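PDB 3CP3: uncharacterized protein, which is of unknown function but belongs to the pyridoxamine 5'-phosphate oxidase family and, as in its relatives, probably binds a flavin cofactor. Local coordinates for residues Y51-A63 / P117-V131. Sequence-based numbering, arbitrary orientation.
Sequences YSAEQPRVYFRTA and PWLPTLKYNFVRIDV
Phe60 O accepts Val127 N at 2.7 Å, the donor tilted 25° from the carbonyl plane, and also receives the CA-H of Phe126. Val58 O likewise takes two donors, Ile129 N at 2.7 Å, here in the carbonyl plane, and the CA-H of Arg128. With the reciprocal bonds of Val58 N and Phe60 N, and the pair joining Thr62 to Asn125, they zip strands 57-62 and 125-131 into an antiparallel pair. On the face carrying Val58 and Phe60, the Phe60 ring leans across to strand 125-131 and lies beside Val127, CG lying between backbone N and carbonyl carbon (chi1 66°). Val127 CB consequently sits over one ring face, 3.7 Å from its centroid, while Ile129 CD1 reaches the ring edge at CE2. The other face mixes aromatic and charged groups. Tyr59 lies alongside Arg128, CE1 3.7 Å from Arg128 CB; Glu106 hydrogen-bonds Tyr59 OH and salt-bridges Arg128 NE. Arg128 NH1 also bridges to Asp130 OD2 (3.1 Å), Asp50 pairs with Arg57 NH2, and a water accepting from Arg57 NH1 donates weakly to Asp130 OD1. Farther along, the extended Arg61 lays CD over the six-membered ring of Trp118, 4.2 Å from its centroid, and runs NE past Phe126 CE1. In this strand pair, part of a curled sheet consistent with the family's split barrel, one face is thus hydrophobic at its middle, whereas on the other Asp50, Glu106 and Asp130 probably offset the closeness of Arg57 and Arg128.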
loop_
_atom_site.group_PDB
_atom_site.type_symbol
_atom_site.label_atom_id
_atom_site.label_comp_id
_atom_site.label_asym_id
_atom_site.label_seq_id
_atom_site.Cartn_x
_atom_site.Cartn_y
_atom_site.Cartn_z
ATOM N N TYR A 51 -20.524 -6.225 -6.435
ATOM C CA TYR A 51 -21.616 -5.744 -5.570
ATOM C C TYR A 51 -22.755 -6.715 -5.315
ATOM O O TYR A 51 -23.677 -6.430 -4.541
ATOM C CB TYR A 51 -22.222 -4.494 -6.184
ATOM C CG TYR A 51 -21.528 -3.262 -5.726
ATOM C CD1 TYR A 51 -21.407 -2.994 -4.360
ATOM C CD2 TYR A 51 -20.994 -2.365 -6.636
ATOM C CE1 TYR A 51 -20.775 -1.874 -3.916
ATOM C CE2 TYR A 51 -20.368 -1.240 -6.205
ATOM C CZ TYR A 51 -20.259 -1.004 -4.833
ATOM O OH TYR A 51 -19.628 0.108 -4.373
ATOM N N SER A 52 -22.603 -7.865 -5.964
ATOM C CA SER A 52 -23.711 -8.783 -6.202
ATOM C C SER A 52 -24.228 -9.555 -4.975
ATOM O O SER A 52 -25.290 -10.183 -5.049
ATOM C CB SER A 52 -23.336 -9.763 -7.316
ATOM O OG SER A 52 -23.266 -9.094 -8.566
ATOM N N ALA A 53 -23.491 -9.526 -3.866
ATOM C CA ALA A 53 -23.919 -10.237 -2.656
ATOM C C ALA A 53 -24.521 -9.255 -1.647
ATOM O O ALA A 53 -24.935 -8.153 -2.029
ATOM C CB ALA A 53 -22.755 -11.019 -2.043
ATOM N N GLU A 54 -24.584 -9.653 -0.374
ATOM C CA GLU A 54 -25.109 -8.780 0.684
ATOM C C GLU A 54 -24.101 -7.706 1.087
ATOM O O GLU A 54 -24.477 -6.668 1.637
ATOM C CB GLU A 54 -25.507 -9.592 1.919
ATOM C CG GLU A 54 -26.941 -10.105 1.901
ATOM C CD GLU A 54 -27.278 -10.936 3.138
ATOM O OE1 GLU A 54 -26.386 -11.134 3.997
ATOM O OE2 GLU A 54 -28.440 -11.392 3.255
ATOM N N GLN A 55 -22.826 -7.983 0.841
ATOM C CA GLN A 55 -21.766 -7.035 1.154
ATOM C C GLN A 55 -20.817 -6.873 -0.045
ATOM O O GLN A 55 -20.815 -7.721 -0.948
ATOM C CB GLN A 55 -21.027 -7.447 2.443
ATOM C CG GLN A 55 -21.888 -7.373 3.733
ATOM C CD GLN A 55 -22.317 -5.950 4.102
ATOM O OE1 GLN A 55 -21.837 -5.377 5.078
ATOM N NE2 GLN A 55 -23.221 -5.381 3.319
ATOM N N PRO A 56 -20.045 -5.755 -0.086
ATOM C CA PRO A 56 -19.076 -5.607 -1.182
ATOM C C PRO A 56 -18.017 -6.710 -1.143
ATOM O O PRO A 56 -17.630 -7.160 -0.066
ATOM C CB PRO A 56 -18.440 -4.230 -0.911
ATOM C CG PRO A 56 -18.656 -3.988 0.556
ATOM C CD PRO A 56 -20.010 -4.598 0.830
ATOM N N ARG A 57 -17.580 -7.147 -2.319
ATOM C CA ARG A 57 -16.543 -8.163 -2.449
ATOM C C ARG A 57 -15.538 -7.712 -3.479
ATOM O O ARG A 57 -15.916 -7.156 -4.500
ATOM C CB ARG A 57 -17.174 -9.500 -2.904
ATOM C CG ARG A 57 -17.965 -10.148 -1.776
ATOM C CD ARG A 57 -18.324 -11.590 -2.044
ATOM N NE ARG A 57 -19.037 -11.683 -3.298
ATOM C CZ ARG A 57 -19.651 -12.774 -3.745
ATOM N NH1 ARG A 57 -19.672 -13.896 -3.010
ATOM N NH2 ARG A 57 -20.243 -12.723 -4.941
ATOM N N VAL A 58 -14.265 -7.984 -3.233
ATOM C CA VAL A 58 -13.207 -7.768 -4.238
ATOM C C VAL A 58 -12.675 -9.087 -4.716
ATOM O O VAL A 58 -12.386 -9.966 -3.880
ATOM C CB VAL A 58 -11.997 -7.006 -3.605
ATOM C CG1 VAL A 58 -10.808 -6.867 -4.584
ATOM C CG2 VAL A 58 -12.465 -5.662 -3.119
ATOM N N TYR A 59 -12.501 -9.229 -6.029
ATOM C CA TYR A 59 -11.797 -10.393 -6.573
ATOM C C TYR A 59 -10.500 -9.979 -7.218
ATOM O O TYR A 59 -10.435 -8.949 -7.912
ATOM C CB TYR A 59 -12.636 -11.062 -7.668
ATOM C CG TYR A 59 -13.839 -11.763 -7.130
ATOM C CD1 TYR A 59 -13.735 -13.071 -6.625
ATOM C CD2 TYR A 59 -15.075 -11.136 -7.092
ATOM C CE1 TYR A 59 -14.861 -13.728 -6.118
ATOM C CE2 TYR A 59 -16.213 -11.822 -6.608
ATOM C CZ TYR A 59 -16.083 -13.089 -6.099
ATOM O OH TYR A 59 -17.182 -13.769 -5.623
ATOM N N PHE A 60 -9.487 -10.819 -7.050
ATOM C CA PHE A 60 -8.252 -10.705 -7.785
ATOM C C PHE A 60 -7.713 -12.110 -8.062
ATOM O O PHE A 60 -8.313 -13.092 -7.641
ATOM C CB PHE A 60 -7.265 -9.766 -7.018
ATOM C CG PHE A 60 -6.789 -10.304 -5.693
ATOM C CD1 PHE A 60 -5.639 -11.094 -5.632
ATOM C CD2 PHE A 60 -7.477 -10.041 -4.532
ATOM C CE1 PHE A 60 -5.193 -11.574 -4.401
ATOM C CE2 PHE A 60 -7.068 -10.577 -3.306
ATOM C CZ PHE A 60 -5.922 -11.326 -3.237
ATOM N N ARG A 61 -6.668 -12.212 -8.879
ATOM C CA ARG A 61 -6.068 -13.473 -9.207
ATOM C C ARG A 61 -4.723 -13.619 -8.602
ATOM O O ARG A 61 -4.012 -12.654 -8.486
ATOM C CB ARG A 61 -5.873 -13.579 -10.693
ATOM C CG ARG A 61 -7.139 -13.674 -11.425
ATOM C CD ARG A 61 -6.949 -13.136 -12.806
ATOM N NE ARG A 61 -8.036 -13.629 -13.616
ATOM C CZ ARG A 61 -8.213 -13.356 -14.900
ATOM N NH1 ARG A 61 -9.267 -13.872 -15.526
ATOM N NH2 ARG A 61 -7.345 -12.578 -15.540
ATOM N N THR A 62 -4.360 -14.860 -8.285
ATOM C CA THR A 62 -3.018 -15.196 -7.853
ATOM C C THR A 62 -2.468 -16.326 -8.721
ATOM O O THR A 62 -3.036 -17.430 -8.745
ATOM C CB THR A 62 -2.957 -15.602 -6.339
ATOM O OG1 THR A 62 -3.979 -16.558 -6.018
ATOM C CG2 THR A 62 -3.158 -14.435 -5.497
ATOM N N ALA A 63 -1.414 -16.036 -9.487
ATOM C CA ALA A 63 -0.685 -17.100 -10.171
ATOM C C ALA A 63 0.134 -17.876 -9.164
ATOM O O ALA A 63 0.068 -19.086 -9.173
ATOM C CB ALA A 63 0.214 -16.563 -11.289
ATOM N N PRO A 117 -7.192 -10.320 -18.900
ATOM C CA PRO A 117 -6.681 -11.676 -19.158
ATOM C C PRO A 117 -5.159 -11.806 -18.958
ATOM O O PRO A 117 -4.396 -10.903 -19.314
ATOM C CB PRO A 117 -7.039 -11.911 -20.636
ATOM C CG PRO A 117 -8.197 -10.986 -20.897
ATOM C CD PRO A 117 -7.911 -9.771 -20.071
ATOM N N TRP A 118 -4.730 -12.923 -18.393
ATOM C CA TRP A 118 -3.309 -13.197 -18.273
ATOM C C TRP A 118 -2.783 -13.946 -19.506
ATOM O O TRP A 118 -3.514 -14.140 -20.486
ATOM C CB TRP A 118 -3.034 -13.975 -16.984
ATOM C CG TRP A 118 -2.988 -13.106 -15.756
ATOM C CD1 TRP A 118 -3.018 -11.728 -15.708
ATOM C CD2 TRP A 118 -2.850 -13.546 -14.402
ATOM N NE1 TRP A 118 -2.929 -11.294 -14.406
ATOM C CE2 TRP A 118 -2.824 -12.384 -13.582
ATOM C CE3 TRP A 118 -2.756 -14.805 -13.795
ATOM C CZ2 TRP A 118 -2.706 -12.451 -12.192
ATOM C CZ3 TRP A 118 -2.640 -14.868 -12.410
ATOM C CH2 TRP A 118 -2.610 -13.695 -11.625
ATOM N N LEU A 119 -1.508 -14.325 -19.478
ATOM C CA LEU A 119 -1.001 -15.275 -20.466
ATOM C C LEU A 119 -1.758 -16.600 -20.279
ATOM O O LEU A 119 -1.831 -17.119 -19.151
ATOM C CB LEU A 119 0.514 -15.492 -20.332
ATOM C CG LEU A 119 1.556 -14.723 -21.166
ATOM C CD1 LEU A 119 2.862 -15.516 -21.165
ATOM C CD2 LEU A 119 1.117 -14.437 -22.611
ATOM N N PRO A 120 -2.333 -17.138 -21.381
ATOM C CA PRO A 120 -3.223 -18.316 -21.390
ATOM C C PRO A 120 -2.625 -19.614 -20.822
ATOM O O PRO A 120 -3.310 -20.646 -20.811
ATOM C CB PRO A 120 -3.539 -18.502 -22.885
ATOM C CG PRO A 120 -3.300 -17.152 -23.497
ATOM C CD PRO A 120 -2.142 -16.593 -22.738
ATOM N N THR A 121 -1.378 -19.556 -20.356
ATOM C CA THR A 121 -0.648 -20.731 -19.872
ATOM C C THR A 121 -0.520 -20.757 -18.352
ATOM O O THR A 121 -0.441 -21.836 -17.751
ATOM C CB THR A 121 0.767 -20.794 -20.471
ATOM O OG1 THR A 121 1.404 -19.519 -20.305
ATOM C CG2 THR A 121 0.715 -21.153 -21.955
ATOM N N LEU A 122 -0.485 -19.573 -17.740
ATOM C CA LEU A 122 -0.383 -19.455 -16.295
ATOM C C LEU A 122 -1.680 -19.937 -15.638
ATOM O O LEU A 122 -2.726 -19.290 -15.793
ATOM C CB LEU A 122 -0.117 -17.992 -15.896
ATOM C CG LEU A 122 1.306 -17.425 -15.798
ATOM C CD1 LEU A 122 1.255 -15.901 -15.950
ATOM C CD2 LEU A 122 1.989 -17.828 -14.477
ATOM N N LYS A 123 -1.619 -21.069 -14.929
ATOM C CA LYS A 123 -2.715 -21.485 -14.054
ATOM C C LYS A 123 -2.817 -20.455 -12.925
ATOM O O LYS A 123 -1.814 -19.815 -12.564
ATOM C CB LYS A 123 -2.477 -22.883 -13.473
ATOM C CG LYS A 123 -3.369 -23.260 -12.263
ATOM C CD LYS A 123 -3.194 -24.725 -11.853
ATOM C CE LYS A 123 -3.748 -24.993 -10.438
ATOM N NZ LYS A 123 -3.713 -26.458 -10.124
ATOM N N TYR A 124 -4.021 -20.298 -12.374
ATOM C CA TYR A 124 -4.270 -19.283 -11.357
ATOM C C TYR A 124 -5.488 -19.625 -10.506
ATOM O O TYR A 124 -6.253 -20.525 -10.849
ATOM C CB TYR A 124 -4.461 -17.933 -12.039
ATOM C CG TYR A 124 -5.681 -17.821 -12.921
ATOM C CD1 TYR A 124 -6.917 -17.403 -12.392
ATOM C CD2 TYR A 124 -5.601 -18.091 -14.288
ATOM C CE1 TYR A 124 -8.036 -17.279 -13.210
ATOM C CE2 TYR A 124 -6.717 -17.967 -15.108
ATOM C CZ TYR A 124 -7.919 -17.547 -14.551
ATOM O OH TYR A 124 -9.011 -17.429 -15.349
ATOM N N ASN A 125 -5.664 -18.906 -9.399
ATOM C CA ASN A 125 -6.913 -18.960 -8.664
ATOM C C ASN A 125 -7.423 -17.541 -8.505
ATOM O O ASN A 125 -6.624 -16.614 -8.406
ATOM C CB ASN A 125 -6.728 -19.540 -7.256
ATOM C CG ASN A 125 -6.494 -21.040 -7.210
ATOM O OD1 ASN A 125 -5.660 -21.476 -6.412
ATOM N ND2 ASN A 125 -7.259 -21.842 -7.979
ATOM N N PHE A 126 -8.729 -17.374 -8.375
ATOM C CA PHE A 126 -9.306 -16.116 -7.893
ATOM C C PHE A 126 -9.195 -16.084 -6.372
ATOM O O PHE A 126 -9.280 -17.149 -5.748
ATOM C CB PHE A 126 -10.768 -16.086 -8.289
ATOM C CG PHE A 126 -10.974 -15.843 -9.759
ATOM C CD1 PHE A 126 -10.802 -14.572 -10.290
ATOM C CD2 PHE A 126 -11.299 -16.873 -10.596
ATOM C CE1 PHE A 126 -11.009 -14.365 -11.681
ATOM C CE2 PHE A 126 -11.495 -16.671 -11.965
ATOM C CZ PHE A 126 -11.340 -15.397 -12.480
ATOM N N VAL A 127 -9.017 -14.917 -5.783
ATOM C CA VAL A 127 -9.111 -14.757 -4.329
ATOM C C VAL A 127 -10.271 -13.786 -4.177
ATOM O O VAL A 127 -10.390 -12.873 -5.003
ATOM C CB VAL A 127 -7.792 -14.175 -3.774
ATOM C CG1 VAL A 127 -7.876 -13.907 -2.269
ATOM C CG2 VAL A 127 -6.643 -15.135 -4.097
ATOM N N ARG A 128 -11.168 -14.043 -3.220
ATOM C CA ARG A 128 -12.271 -13.161 -2.870
ATOM C C ARG A 128 -11.956 -12.489 -1.540
ATOM O O ARG A 128 -11.571 -13.166 -0.593
ATOM C CB ARG A 128 -13.562 -13.964 -2.650
ATOM C CG ARG A 128 -14.818 -13.102 -2.404
ATOM C CD ARG A 128 -15.803 -13.815 -1.462
ATOM N NE ARG A 128 -15.772 -15.258 -1.668
ATOM C CZ ARG A 128 -15.760 -16.174 -0.709
ATOM N NH1 ARG A 128 -15.783 -15.844 0.592
ATOM N NH2 ARG A 128 -15.721 -17.455 -1.058
ATOM N N ILE A 129 -12.160 -11.173 -1.474
ATOM C CA ILE A 129 -12.109 -10.453 -0.206
ATOM C C ILE A 129 -13.518 -10.111 0.227
ATOM O O ILE A 129 -14.201 -9.387 -0.466
ATOM C CB ILE A 129 -11.249 -9.115 -0.238
ATOM C CG1 ILE A 129 -9.844 -9.382 -0.807
ATOM C CG2 ILE A 129 -11.146 -8.573 1.231
ATOM C CD1 ILE A 129 -8.979 -8.115 -1.165
ATOM N N ASP A 130 -13.925 -10.607 1.389
ATOM C CA ASP A 130 -15.168 -10.214 1.999
ATOM C C ASP A 130 -14.868 -8.975 2.835
ATOM O O ASP A 130 -14.102 -9.052 3.786
ATOM C CB ASP A 130 -15.665 -11.316 2.931
ATOM C CG ASP A 130 -16.283 -12.484 2.180
ATOM O OD1 ASP A 130 -16.820 -12.319 1.073
ATOM O OD2 ASP A 130 -16.194 -13.581 2.691
ATOM N N VAL A 131 -15.495 -7.857 2.479
ATOM C CA VAL A 131 -15.210 -6.558 3.054
ATOM C C VAL A 131 -15.992 -6.320 4.332
ATOM O O VAL A 131 -17.224 -6.455 4.358
ATOM C CB VAL A 131 -15.507 -5.494 2.013
ATOM C CG1 VAL A 131 -15.280 -4.055 2.591
ATOM C CG2 VAL A 131 -14.591 -5.722 0.819
HETATM O O HOH W 1 -19.453 -14.145 -0.031
#